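Local coordinates for probable sugar ABC transporter, sugar-binding protein (Streptococcus pneumoniae, PDB 2W7Y), which binds the blood group A-trisaccharide and probably delivers such glycans to an ABC transporter for uptake, at residues F157-W162 with G296-G301; R209-V214 with D241-V246; A300-S305 with A383-V388. One frame throughout, in Å; residues are numbered along the deposited sequence.

Interaction 1 (F157-W162 with G296-G301); sequences FTMGLW and GIYPAG. With A2G (2-acetamido-2-deoxy-alpha-D-galactopyranose), chain C.
Gly160 and Gly296 meet where strand 157-164 is broken, and the two backbones lie so close that Gly160 CA rests 3.5 Å from Gly296 O as a CA-H...O contact. Between the two segments the strands pair once, as the antiparallel hydrogen-bonded pair Leu161 with Gly296. Its two bonds, Leu161 N to Gly296 O at 2.7 Å and Gly296 N to Leu161 O at 2.9 Å, are nearly straight at hydrogen.

Leu161 does most of the side-chain work. Its CG lies between the backbone N and the carbonyl carbon (chi1 88°), which turns the branched end toward the opposing chain. CD2 is pressed on the backbone of Gly296, 3.3 Å from its C atom, while CD1 sits over one face of the Tyr298 ring, 3.9 Å from the centroid, in a CH-pi contact. On the phenol itself, Met159, a selenomethionine, brings CG to 4.0 Å from Tyr298 OH, and Met159 O comes up near the plane of the ring at its edge.

The same strand reaches the glycan. At its start Phe157, a residue of the sugar pocket, meets the acetamido group of the N-acetylgalactosamine edge-on, its CZ being 3.4 Å from A2G O7, and the methyl of Met159 lies in the plane of that ring, again at its edge. Strand 157-164 thus carries a pocket residue at one end and the pairing with Gly296 further along. Helix 207-215 covers Tyr298 through Arg209 and Thr213, helix 366-379 packs on Thr158 and Trp162, and strand 302-306 runs antiparallel beside strand 157-164 in the same mixed sheet.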
ATOM      1  N   PHE A 157       0.400   3.491   4.621  1.00 22.72           N
ATOM      2  CA  PHE A 157      -0.124   3.149   3.306  1.00 22.71           C
ATOM      3  C   PHE A 157      -1.108   4.225   2.844  1.00 22.84           C
ATOM      4  O   PHE A 157      -2.296   3.964   2.620  1.00 22.69           O
ATOM      5  CB  PHE A 157      -0.775   1.761   3.319  1.00 22.56           C
ATOM      6  CG  PHE A 157      -0.528   0.971   2.065  1.00 22.70           C
ATOM      7  CD1 PHE A 157       0.565   0.116   1.975  1.00 22.44           C
ATOM      8  CD2 PHE A 157      -1.369   1.100   0.964  1.00 22.13           C
ATOM      9  CE1 PHE A 157       0.811  -0.610   0.815  1.00 22.78           C
ATOM     10  CE2 PHE A 157      -1.129   0.376  -0.195  1.00 22.51           C
ATOM     11  CZ  PHE A 157      -0.038  -0.477  -0.275  1.00 22.42           C
ATOM     12  N   THR A 158      -0.583   5.440   2.712  1.00 23.10           N
ATOM     13  CA  THR A 158      -1.351   6.613   2.324  1.00 23.38           C
ATOM     14  C   THR A 158      -1.337   6.685   0.805  1.00 23.69           C
ATOM     15  O   THR A 158      -0.287   6.896   0.195  1.00 23.62           O
ATOM     16  CB  THR A 158      -0.740   7.888   2.955  1.00 23.30           C
ATOM     17  OG1 THR A 158      -0.617   7.695   4.368  1.00 23.00           O
ATOM     18  CG2 THR A 158      -1.597   9.130   2.678  1.00 22.96           C
HETATM   19  N   MSE A 159      -2.505   6.496   0.199  1.00 24.09           N
HETATM   20  CA  MSE A 159      -2.581   6.328  -1.250  1.00 25.24           C
HETATM   21  C   MSE A 159      -3.723   7.064  -1.965  1.00 24.05           C
HETATM   22  O   MSE A 159      -4.904   6.767  -1.757  1.00 23.84           O
HETATM   23  CB  MSE A 159      -2.605   4.835  -1.593  1.00 24.74           C
HETATM   24  CG  MSE A 159      -3.011   4.526  -3.017  1.00 25.82           C
HETATM   25 SE   MSE A 159      -2.508   2.731  -3.536  1.00 30.36          SE
HETATM   26  CE  MSE A 159      -3.279   1.737  -2.066  1.00 26.80           C
ATOM     27  N   GLY A 160      -3.346   8.020  -2.810  1.00 23.63           N
ATOM     28  CA  GLY A 160      -4.241   8.567  -3.823  1.00 23.10           C
ATOM     29  C   GLY A 160      -3.839   7.988  -5.167  1.00 22.88           C
ATOM     30  O   GLY A 160      -3.644   6.777  -5.300  1.00 22.65           O
ATOM     31  N   LEU A 161      -3.706   8.845  -6.172  1.00 22.75           N
ATOM     32  CA  LEU A 161      -3.211   8.400  -7.470  1.00 22.82           C
ATOM     33  C   LEU A 161      -2.351   9.488  -8.129  1.00 22.71           C
ATOM     34  O   LEU A 161      -2.200  10.584  -7.576  1.00 22.39           O
ATOM     35  CB  LEU A 161      -4.373   7.896  -8.360  1.00 22.80           C
ATOM     36  CG  LEU A 161      -5.282   8.698  -9.317  1.00 23.11           C
ATOM     37  CD1 LEU A 161      -6.693   8.104  -9.319  1.00 22.87           C
ATOM     38  CD2 LEU A 161      -5.364  10.177  -9.044  1.00 22.50           C
ATOM     39  N   TRP A 162      -1.774   9.172  -9.288  1.00 22.61           N
ATOM     40  CA  TRP A 162      -0.970  10.135 -10.034  1.00 22.72           C
ATOM     41  C   TRP A 162      -1.464  10.253 -11.467  1.00 22.77           C
ATOM     42  O   TRP A 162      -1.926   9.275 -12.050  1.00 22.88           O
ATOM     43  CB  TRP A 162       0.512   9.754 -10.007  1.00 22.54           C
ATOM     44  CG  TRP A 162       1.078   9.668  -8.616  1.00 22.65           C
ATOM     45  CD1 TRP A 162       1.090   8.570  -7.800  1.00 22.26           C
ATOM     46  CD2 TRP A 162       1.712  10.721  -7.879  1.00 22.61           C
ATOM     47  NE1 TRP A 162       1.695   8.873  -6.606  1.00 22.29           N
ATOM     48  CE2 TRP A 162       2.082  10.186  -6.623  1.00 22.80           C
ATOM     49  CE3 TRP A 162       2.009  12.064  -8.158  1.00 22.44           C
ATOM     50  CZ2 TRP A 162       2.732  10.951  -5.644  1.00 22.91           C
ATOM     51  CZ3 TRP A 162       2.649  12.822  -7.186  1.00 22.33           C
ATOM     52  CH2 TRP A 162       3.008  12.263  -5.945  1.00 22.67           C
ATOM     53  N   GLY A 296      -3.503  13.159  -7.369  1.00 22.93           N
ATOM     54  CA  GLY A 296      -4.944  13.308  -7.281  1.00 22.92           C
ATOM     55  C   GLY A 296      -5.489  12.170  -6.451  1.00 22.94           C
ATOM     56  O   GLY A 296      -4.730  11.354  -5.937  1.00 23.15           O
ATOM     57  N   ILE A 297      -6.807  12.106  -6.314  1.00 23.08           N
ATOM     58  CA  ILE A 297      -7.449  10.966  -5.655  1.00 23.00           C
ATOM     59  C   ILE A 297      -8.543  10.378  -6.548  1.00 22.97           C
ATOM     60  O   ILE A 297      -8.722  10.814  -7.688  1.00 23.01           O
ATOM     61  CB  ILE A 297      -7.972  11.299  -4.218  1.00 23.04           C
ATOM     62  CG1 ILE A 297      -8.941  12.491  -4.235  1.00 23.18           C
ATOM     63  CG2 ILE A 297      -6.801  11.539  -3.257  1.00 23.00           C
ATOM     64  CD1 ILE A 297      -9.710  12.690  -2.949  1.00 22.71           C
ATOM     65  N   TYR A 298      -9.268   9.400  -6.017  1.00 23.00           N
ATOM     66  CA  TYR A 298     -10.218   8.602  -6.786  1.00 23.05           C
ATOM     67  C   TYR A 298     -11.604   9.254  -6.862  1.00 23.11           C
ATOM     68  O   TYR A 298     -11.919  10.109  -6.031  1.00 23.23           O
ATOM     69  CB  TYR A 298     -10.285   7.187  -6.195  1.00 23.03           C
ATOM     70  CG  TYR A 298      -8.948   6.476  -6.224  1.00 22.71           C
ATOM     71  CD1 TYR A 298      -8.619   5.612  -7.267  1.00 22.59           C
ATOM     72  CD2 TYR A 298      -8.001   6.691  -5.221  1.00 22.63           C
ATOM     73  CE1 TYR A 298      -7.386   4.966  -7.299  1.00 22.86           C
ATOM     74  CE2 TYR A 298      -6.772   6.056  -5.244  1.00 22.69           C
ATOM     75  CZ  TYR A 298      -6.466   5.197  -6.285  1.00 23.00           C
ATOM     76  OH  TYR A 298      -5.240   4.572  -6.310  1.00 22.89           O
ATOM     77  N   PRO A 299     -12.423   8.872  -7.875  1.00 23.16           N
ATOM     78  CA  PRO A 299     -13.763   9.443  -8.095  1.00 23.05           C
ATOM     79  C   PRO A 299     -14.625   9.527  -6.838  1.00 23.10           C
ATOM     80  O   PRO A 299     -14.539   8.660  -5.958  1.00 23.05           O
ATOM     81  CB  PRO A 299     -14.393   8.478  -9.096  1.00 22.97           C
ATOM     82  CG  PRO A 299     -13.253   7.941  -9.857  1.00 23.00           C
ATOM     83  CD  PRO A 299     -12.096   7.866  -8.906  1.00 23.16           C
ATOM     84  N   ALA A 300     -15.450  10.573  -6.781  1.00 23.10           N
ATOM     85  CA  ALA A 300     -16.292  10.897  -5.621  1.00 23.11           C
ATOM     86  C   ALA A 300     -15.488  11.268  -4.364  1.00 23.01           C
ATOM     87  O   ALA A 300     -15.978  11.135  -3.242  1.00 23.15           O
ATOM     88  CB  ALA A 300     -17.304   9.770  -5.336  1.00 23.11           C
ATOM     89  N   GLY A 301     -14.261  11.751  -4.570  1.00 22.87           N
ATOM     90  CA  GLY A 301     -13.403  12.224  -3.484  1.00 22.59           C
ATOM     91  C   GLY A 301     -12.960  11.161  -2.494  1.00 22.48           C
ATOM     92  O   GLY A 301     -12.849  11.431  -1.300  1.00 22.19           O
TER
HETATM   93  O5  A2G C   3       3.830  -0.171  -3.358  1.00 15.14           O
HETATM   94  C1  A2G C   3       3.564  -0.969  -2.173  1.00 14.61           C
HETATM   95  C2  A2G C   3       2.916  -2.268  -2.623  1.00 14.31           C
HETATM   96  N2  A2G C   3       2.650  -3.151  -1.487  1.00 13.82           N
HETATM   97  C3  A2G C   3       3.862  -3.009  -3.578  1.00 14.75           C
HETATM   98  O3  A2G C   3       3.310  -4.277  -3.936  1.00 15.05           O
HETATM   99  C4  A2G C   3       4.156  -2.153  -4.811  1.00 15.13           C
HETATM  100  O4  A2G C   3       2.956  -1.945  -5.567  1.00 15.66           O
HETATM  101  C5  A2G C   3       4.723  -0.804  -4.349  1.00 15.36           C
HETATM  102  C6  A2G C   3       4.964   0.144  -5.522  1.00 14.71           C
HETATM  103  O6  A2G C   3       5.373   1.411  -5.002  1.00 15.36           O
HETATM  104  C7  A2G C   3       1.446  -3.664  -1.260  1.00 13.20           C
HETATM  105  O7  A2G C   3       0.447  -3.435  -1.941  1.00 12.15           O
HETATM  106  C8  A2G C   3       1.377  -4.580  -0.042  1.00 13.02           C

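Interaction 2 (R209-V214 with D241-V246); sequences RLFNTV and DALKMV
Val214 pushes a methyl against the gap between Ala242 and Val246, one turn apart on the facing helix, and this bump is one of two that interlock the helices. Its CG1, placed between its own backbone N and carbonyl carbon (chi1 78°), lies 3.6 Å from Ala242 CB and 3.9 Å from Val246 CG2. The second branch, CG2, turns to the flank and meets the selenium of Met245, a selenomethionine whose bent chain brings SE to 4.0 Å from it.

The complementary bump comes from Val246. Its CG2 settles into a hollow floored by the backbone of helix 207-215, 3.7 Å from Phe211 N, with Val214 as a wall; CG1 takes the Leu210 side, 4.0 Å from Leu210 CB. Val214 and Val246 therefore slide past one another in opposite directions, each beside the other's bump. On the opposite flank from Met245, Phe211 holds its CG anti to the backbone N (chi1 175°) and reaches across to the second helix. Its CE1 is 3.7 Å from Ala242 CB and 3.5 Å from Leu243 CD1, and the Leu243 amide nitrogen lies in the plane of the ring at its edge.

The small Ala242 lets the backbones come near at this point, and the axes of the segments pass 9.1 Å apart at 139°, closer to antiparallel than to perpendicular. Trp182 of helix 182-193 touches Val214, Met245 and Val246, and Phe239 stacks edge-to-face on Phe211. Elsewhere on helix 207-215, Arg209 NH2 donates to the acetamido oxygen of the bound sugar.

Between the two segments, the side chains that meet are hydrocarbon apart from one selenium, and no polar side-chain group takes part. The buried fit therefore rests on shape and burial, without directional bonds between the segments.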
ATOM      1  N   ARG A 209      -6.977  -1.049  -6.564  1.00 23.08           N
ATOM      2  CA  ARG A 209      -7.105   0.287  -5.982  1.00 23.03           C
ATOM      3  C   ARG A 209      -8.354   0.986  -6.513  1.00 23.02           C
ATOM      4  O   ARG A 209      -8.945   1.822  -5.822  1.00 22.98           O
ATOM      5  CB  ARG A 209      -5.863   1.150  -6.262  1.00 22.93           C
ATOM      6  CG  ARG A 209      -4.518   0.435  -6.208  1.00 23.05           C
ATOM      7  CD  ARG A 209      -4.223  -0.174  -4.840  1.00 23.18           C
ATOM      8  NE  ARG A 209      -2.835  -0.622  -4.742  1.00 22.81           N
ATOM      9  CZ  ARG A 209      -2.350  -1.367  -3.754  1.00 22.27           C
ATOM     10  NH1 ARG A 209      -3.136  -1.761  -2.760  1.00 21.97           N
ATOM     11  NH2 ARG A 209      -1.072  -1.714  -3.764  1.00 22.17           N
ATOM     12  N   LEU A 210      -8.741   0.648  -7.741  1.00 23.06           N
ATOM     13  CA  LEU A 210     -10.006   1.114  -8.313  1.00 22.99           C
ATOM     14  C   LEU A 210     -11.208   0.429  -7.663  1.00 23.02           C
ATOM     15  O   LEU A 210     -12.205   1.086  -7.367  1.00 23.08           O
ATOM     16  CB  LEU A 210     -10.033   0.921  -9.832  1.00 23.07           C
ATOM     17  CG  LEU A 210      -9.176   1.845 -10.712  1.00 22.72           C
ATOM     18  CD1 LEU A 210      -9.267   1.422 -12.169  1.00 21.87           C
ATOM     19  CD2 LEU A 210      -9.581   3.306 -10.553  1.00 22.45           C
ATOM     20  N   PHE A 211     -11.107  -0.883  -7.443  1.00 23.11           N
ATOM     21  CA  PHE A 211     -12.139  -1.652  -6.735  1.00 23.17           C
ATOM     22  C   PHE A 211     -12.288  -1.186  -5.282  1.00 23.22           C
ATOM     23  O   PHE A 211     -13.404  -0.965  -4.809  1.00 23.21           O
ATOM     24  CB  PHE A 211     -11.834  -3.157  -6.784  1.00 23.10           C
ATOM     25  CG  PHE A 211     -12.787  -4.008  -5.966  1.00 23.21           C
ATOM     26  CD1 PHE A 211     -14.051  -4.339  -6.455  1.00 23.11           C
ATOM     27  CD2 PHE A 211     -12.414  -4.485  -4.708  1.00 22.91           C
ATOM     28  CE1 PHE A 211     -14.934  -5.126  -5.696  1.00 23.13           C
ATOM     29  CE2 PHE A 211     -13.282  -5.272  -3.948  1.00 23.10           C
ATOM     30  CZ  PHE A 211     -14.544  -5.595  -4.441  1.00 22.98           C
ATOM     31  N   ASN A 212     -11.156  -1.050  -4.595  1.00 23.10           N
ATOM     32  CA  ASN A 212     -11.095  -0.613  -3.204  1.00 23.12           C
ATOM     33  C   ASN A 212     -11.805   0.716  -2.981  1.00 23.11           C
ATOM     34  O   ASN A 212     -12.540   0.884  -2.001  1.00 23.04           O
ATOM     35  CB  ASN A 212      -9.628  -0.470  -2.785  1.00 23.26           C
ATOM     36  CG  ASN A 212      -9.391  -0.735  -1.303  1.00 23.27           C
ATOM     37  OD1 ASN A 212      -8.341  -1.251  -0.934  1.00 23.92           O
ATOM     38  ND2 ASN A 212     -10.343  -0.368  -0.451  1.00 23.40           N
ATOM     39  N   THR A 213     -11.585   1.652  -3.902  1.00 23.08           N
ATOM     40  CA  THR A 213     -12.107   3.008  -3.764  1.00 22.98           C
ATOM     41  C   THR A 213     -13.540   3.177  -4.267  1.00 23.00           C
ATOM     42  O   THR A 213     -14.285   3.991  -3.719  1.00 22.92           O
ATOM     43  CB  THR A 213     -11.168   4.068  -4.397  1.00 22.88           C
ATOM     44  OG1 THR A 213     -10.845   3.708  -5.749  1.00 23.19           O
ATOM     45  CG2 THR A 213      -9.887   4.182  -3.597  1.00 22.64           C
ATOM     46  N   VAL A 214     -13.929   2.413  -5.289  1.00 23.09           N
ATOM     47  CA  VAL A 214     -15.292   2.513  -5.837  1.00 23.34           C
ATOM     48  C   VAL A 214     -16.306   1.867  -4.897  1.00 23.51           C
ATOM     49  O   VAL A 214     -17.471   2.263  -4.859  1.00 23.80           O
ATOM     50  CB  VAL A 214     -15.413   1.974  -7.304  1.00 23.33           C
ATOM     51  CG1 VAL A 214     -15.460   0.448  -7.349  1.00 23.32           C
ATOM     52  CG2 VAL A 214     -16.638   2.570  -7.996  1.00 23.23           C
ATOM     53  N   ASP A 241     -21.524  -4.745  -8.007  1.00 23.12           N
ATOM     54  CA  ASP A 241     -21.458  -3.568  -8.883  1.00 23.20           C
ATOM     55  C   ASP A 241     -20.040  -3.026  -9.026  1.00 23.09           C
ATOM     56  O   ASP A 241     -19.635  -2.638 -10.119  1.00 23.15           O
ATOM     57  CB  ASP A 241     -22.378  -2.447  -8.386  1.00 23.22           C
ATOM     58  CG  ASP A 241     -23.847  -2.800  -8.484  1.00 23.56           C
ATOM     59  OD1 ASP A 241     -24.658  -2.078  -7.861  1.00 24.08           O
ATOM     60  OD2 ASP A 241     -24.195  -3.791  -9.168  1.00 23.60           O
ATOM     61  N   ALA A 242     -19.302  -2.988  -7.919  1.00 23.02           N
ATOM     62  CA  ALA A 242     -17.927  -2.494  -7.917  1.00 23.10           C
ATOM     63  C   ALA A 242     -17.051  -3.376  -8.808  1.00 23.14           C
ATOM     64  O   ALA A 242     -16.347  -2.885  -9.692  1.00 22.93           O
ATOM     65  CB  ALA A 242     -17.382  -2.452  -6.493  1.00 23.13           C
ATOM     66  N   LEU A 243     -17.128  -4.681  -8.567  1.00 23.10           N
ATOM     67  CA  LEU A 243     -16.453  -5.690  -9.368  1.00 23.22           C
ATOM     68  C   LEU A 243     -16.714  -5.478 -10.863  1.00 23.32           C
ATOM     69  O   LEU A 243     -15.774  -5.459 -11.659  1.00 23.17           O
ATOM     70  CB  LEU A 243     -16.934  -7.075  -8.926  1.00 23.23           C
ATOM     71  CG  LEU A 243     -15.976  -8.244  -8.683  1.00 23.41           C
ATOM     72  CD1 LEU A 243     -14.691  -7.833  -7.947  1.00 22.98           C
ATOM     73  CD2 LEU A 243     -16.714  -9.330  -7.915  1.00 22.97           C
ATOM     74  N   LYS A 244     -17.986  -5.276 -11.222  1.00 23.27           N
ATOM     75  CA  LYS A 244     -18.417  -5.138 -12.617  1.00 23.37           C
ATOM     76  C   LYS A 244     -17.962  -3.832 -13.283  1.00 23.58           C
ATOM     77  O   LYS A 244     -17.502  -3.845 -14.429  1.00 23.42           O
ATOM     78  CB  LYS A 244     -19.940  -5.289 -12.721  1.00 23.30           C
ATOM     79  CG  LYS A 244     -20.464  -5.347 -14.147  1.00 23.23           C
ATOM     80  CD  LYS A 244     -21.964  -5.567 -14.184  1.00 23.54           C
ATOM     81  CE  LYS A 244     -22.503  -5.375 -15.589  1.00 23.54           C
ATOM     82  NZ  LYS A 244     -23.967  -5.630 -15.673  1.00 23.59           N
HETATM   83  N   MSE A 245     -18.104  -2.720 -12.562  1.00 23.79           N
HETATM   84  CA  MSE A 245     -17.641  -1.404 -13.010  1.00 24.36           C
HETATM   85  C   MSE A 245     -16.159  -1.397 -13.377  1.00 23.84           C
HETATM   86  O   MSE A 245     -15.774  -0.864 -14.418  1.00 23.79           O
HETATM   87  CB  MSE A 245     -17.871  -0.365 -11.912  1.00 24.21           C
HETATM   88  CG  MSE A 245     -19.251   0.251 -11.881  1.00 24.93           C
HETATM   89 SE   MSE A 245     -19.651   0.865 -10.075  1.00 26.50          SE
HETATM   90  CE  MSE A 245     -20.652   2.496 -10.474  1.00 24.96           C
ATOM     91  N   VAL A 246     -15.343  -1.991 -12.507  1.00 23.58           N
ATOM     92  CA  VAL A 246     -13.883  -1.994 -12.647  1.00 23.42           C
ATOM     93  C   VAL A 246     -13.426  -2.940 -13.766  1.00 23.40           C
ATOM     94  O   VAL A 246     -12.572  -2.575 -14.573  1.00 23.34           O
ATOM     95  CB  VAL A 246     -13.183  -2.325 -11.292  1.00 23.26           C
ATOM     96  CG1 VAL A 246     -11.671  -2.382 -11.442  1.00 23.22           C
ATOM     97  CG2 VAL A 246     -13.560  -1.295 -10.240  1.00 23.09           C
TER

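Interaction 3 (A300-S305 with A383-V388); sequences AGVAIS and AVVPTV
Ile304 lies beside Val385 in a parallel strand pair, and its side chain can be followed outward from the backbone. CB stands 4.1 Å from Val385 O. From there CG2, anti to the backbone N, passes the same oxygen and meets Thr387 CG2 at 3.7 Å, the two side chains crossing at about a right angle. The other branch, CG1, touches Val385 CG2 at 4.1 Å. Its tip, CD1, leaves this strand pair for Met159 on the neighbouring strand and Thr213 of helix 207-215.

Strand 383-385 joins the mixed sheet here, parallel to strand 302-306, whose other edge runs antiparallel to strand 157-164. The register is set by backbone bonds in the alternating parallel pattern: Ala303 N donates to Ala383 O, Val385 N to Ala303 O at 3.1 Å, and Ser305 N to Val385 O at 2.8 Å. Upstream, a longer bond from Ala383 N to Gly301 O joins the pair to a G1 beta bulge, in which Gly301 and Val302 both face Tyr298.

Val302, Ile304, Ala383 and Val385 share one sheet face. On the face of Ala303 and Val384, Val384 CG2 lies 4.1 Å from Ala303 CB; it also comes 3.5 Å from Ser305 CB. Beyond the strand, Thr387 occupies the N-cap position of helix 388-392, its OG1 accepting from Asp390 N.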
ATOM      1  N   ALA A 300     -15.450  10.573  -6.781  1.00 23.10           N
ATOM      2  CA  ALA A 300     -16.292  10.897  -5.621  1.00 23.11           C
ATOM      3  C   ALA A 300     -15.488  11.268  -4.364  1.00 23.01           C
ATOM      4  O   ALA A 300     -15.978  11.135  -3.242  1.00 23.15           O
ATOM      5  CB  ALA A 300     -17.304   9.770  -5.336  1.00 23.11           C
ATOM      6  N   GLY A 301     -14.261  11.751  -4.570  1.00 22.87           N
ATOM      7  CA  GLY A 301     -13.403  12.224  -3.484  1.00 22.59           C
ATOM      8  C   GLY A 301     -12.960  11.161  -2.494  1.00 22.48           C
ATOM      9  O   GLY A 301     -12.849  11.431  -1.300  1.00 22.19           O
ATOM     10  N   VAL A 302     -12.694   9.956  -2.995  1.00 22.61           N
ATOM     11  CA  VAL A 302     -12.259   8.840  -2.154  1.00 22.67           C
ATOM     12  C   VAL A 302     -10.747   8.631  -2.266  1.00 22.88           C
ATOM     13  O   VAL A 302     -10.169   8.767  -3.344  1.00 22.83           O
ATOM     14  CB  VAL A 302     -13.026   7.528  -2.487  1.00 22.67           C
ATOM     15  CG1 VAL A 302     -12.604   6.385  -1.566  1.00 22.30           C
ATOM     16  CG2 VAL A 302     -14.531   7.745  -2.384  1.00 22.53           C
ATOM     17  N   ALA A 303     -10.114   8.324  -1.135  1.00 22.99           N
ATOM     18  CA  ALA A 303      -8.695   7.980  -1.098  1.00 23.01           C
ATOM     19  C   ALA A 303      -8.468   6.762  -0.211  1.00 23.02           C
ATOM     20  O   ALA A 303      -9.336   6.384   0.574  1.00 22.97           O
ATOM     21  CB  ALA A 303      -7.864   9.166  -0.613  1.00 22.94           C
ATOM     22  N   ILE A 304      -7.304   6.138  -0.358  1.00 23.13           N
ATOM     23  CA  ILE A 304      -6.924   5.013   0.485  1.00 23.11           C
ATOM     24  C   ILE A 304      -6.066   5.523   1.645  1.00 23.17           C
ATOM     25  O   ILE A 304      -5.086   6.244   1.435  1.00 23.11           O
ATOM     26  CB  ILE A 304      -6.189   3.901  -0.326  1.00 23.07           C
ATOM     27  CG1 ILE A 304      -7.167   3.216  -1.290  1.00 23.11           C
ATOM     28  CG2 ILE A 304      -5.560   2.866   0.607  1.00 22.83           C
ATOM     29  CD1 ILE A 304      -6.532   2.567  -2.508  1.00 22.16           C
ATOM     30  N   SER A 305      -6.464   5.169   2.866  1.00 23.20           N
ATOM     31  CA  SER A 305      -5.679   5.479   4.056  1.00 23.39           C
ATOM     32  C   SER A 305      -5.694   4.310   5.019  1.00 23.47           C
ATOM     33  O   SER A 305      -6.641   4.126   5.793  1.00 23.57           O
ATOM     34  CB  SER A 305      -6.178   6.743   4.756  1.00 23.28           C
ATOM     35  OG  SER A 305      -5.241   7.166   5.734  1.00 23.59           O
ATOM     36  N   ALA A 383     -14.130  10.779   1.623  1.00 23.39           N
ATOM     37  CA  ALA A 383     -14.188   9.472   2.260  1.00 23.42           C
ATOM     38  C   ALA A 383     -12.840   8.795   2.150  1.00 23.47           C
ATOM     39  O   ALA A 383     -12.130   8.947   1.153  1.00 23.60           O
ATOM     40  CB  ALA A 383     -15.270   8.605   1.626  1.00 23.40           C
ATOM     41  N   VAL A 384     -12.486   8.041   3.179  1.00 23.55           N
ATOM     42  CA  VAL A 384     -11.224   7.333   3.184  1.00 23.43           C
ATOM     43  C   VAL A 384     -11.446   5.865   3.581  1.00 23.41           C
ATOM     44  O   VAL A 384     -12.180   5.572   4.535  1.00 23.50           O
ATOM     45  CB  VAL A 384     -10.171   8.099   4.045  1.00 23.56           C
ATOM     46  CG1 VAL A 384      -9.931   7.447   5.411  1.00 23.82           C
ATOM     47  CG2 VAL A 384      -8.887   8.308   3.260  1.00 23.46           C
ATOM     48  N   VAL A 385     -10.846   4.956   2.810  1.00 23.10           N
ATOM     49  CA  VAL A 385     -10.982   3.509   3.019  1.00 23.13           C
ATOM     50  C   VAL A 385      -9.639   2.836   3.352  1.00 23.11           C
ATOM     51  O   VAL A 385      -8.584   3.352   2.983  1.00 23.03           O
ATOM     52  CB  VAL A 385     -11.642   2.789   1.790  1.00 23.10           C
ATOM     53  CG1 VAL A 385     -13.091   3.225   1.613  1.00 23.04           C
ATOM     54  CG2 VAL A 385     -10.845   3.013   0.508  1.00 23.09           C
ATOM     55  N   PRO A 386      -9.674   1.695   4.076  1.00 23.13           N
ATOM     56  CA  PRO A 386      -8.457   0.908   4.254  1.00 23.13           C
ATOM     57  C   PRO A 386      -8.243  -0.024   3.057  1.00 23.08           C
ATOM     58  O   PRO A 386      -9.140  -0.176   2.225  1.00 23.21           O
ATOM     59  CB  PRO A 386      -8.747   0.101   5.522  1.00 22.96           C
ATOM     60  CG  PRO A 386     -10.223  -0.099   5.505  1.00 23.10           C
ATOM     61  CD  PRO A 386     -10.825   1.090   4.779  1.00 23.19           C
ATOM     62  N   THR A 387      -7.071  -0.637   2.963  1.00 23.07           N
ATOM     63  CA  THR A 387      -6.805  -1.565   1.862  1.00 23.20           C
ATOM     64  C   THR A 387      -7.519  -2.888   2.106  1.00 23.39           C
ATOM     65  O   THR A 387      -7.618  -3.347   3.253  1.00 23.44           O
ATOM     66  CB  THR A 387      -5.305  -1.852   1.668  1.00 23.01           C
ATOM     67  OG1 THR A 387      -4.746  -2.308   2.906  1.00 23.40           O
ATOM     68  CG2 THR A 387      -4.565  -0.617   1.193  1.00 22.91           C
ATOM     69  N   VAL A 388      -8.018  -3.482   1.022  1.00 23.31           N
ATOM     70  CA  VAL A 388      -8.566  -4.840   1.029  1.00 23.37           C
ATOM     71  C   VAL A 388      -7.636  -5.798   1.784  1.00 23.42           C
ATOM     72  O   VAL A 388      -8.096  -6.617   2.585  1.00 23.55           O
ATOM     73  CB  VAL A 388      -8.817  -5.357  -0.423  1.00 23.38           C
ATOM     74  CG1 VAL A 388      -8.983  -6.876  -0.460  1.00 23.43           C
ATOM     75  CG2 VAL A 388     -10.031  -4.667  -1.041  1.00 23.19           C
TER

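From the N terminus, strand 157-164 comes first, and interaction 1 closes the long loop from it to the turn after strand 293-296. Nested within it, interaction 2 closes a shorter loop between helix 207-215 and helix 237-252. Interaction 3 starts where interaction 1 ends, sharing Ala300 and Gly301, and closes a second loop as far as strand 383-385. Interactions 1 and 3 meet in one sheet, where Met159 O and Ile304 N probably form a hydrogen bond. Asn212 links helix 207-215 to the 383-388 segment through Pro386 O and Val388 N, while Arg209 of that helix packs on Phe157 and Met159 beside the bound sugar.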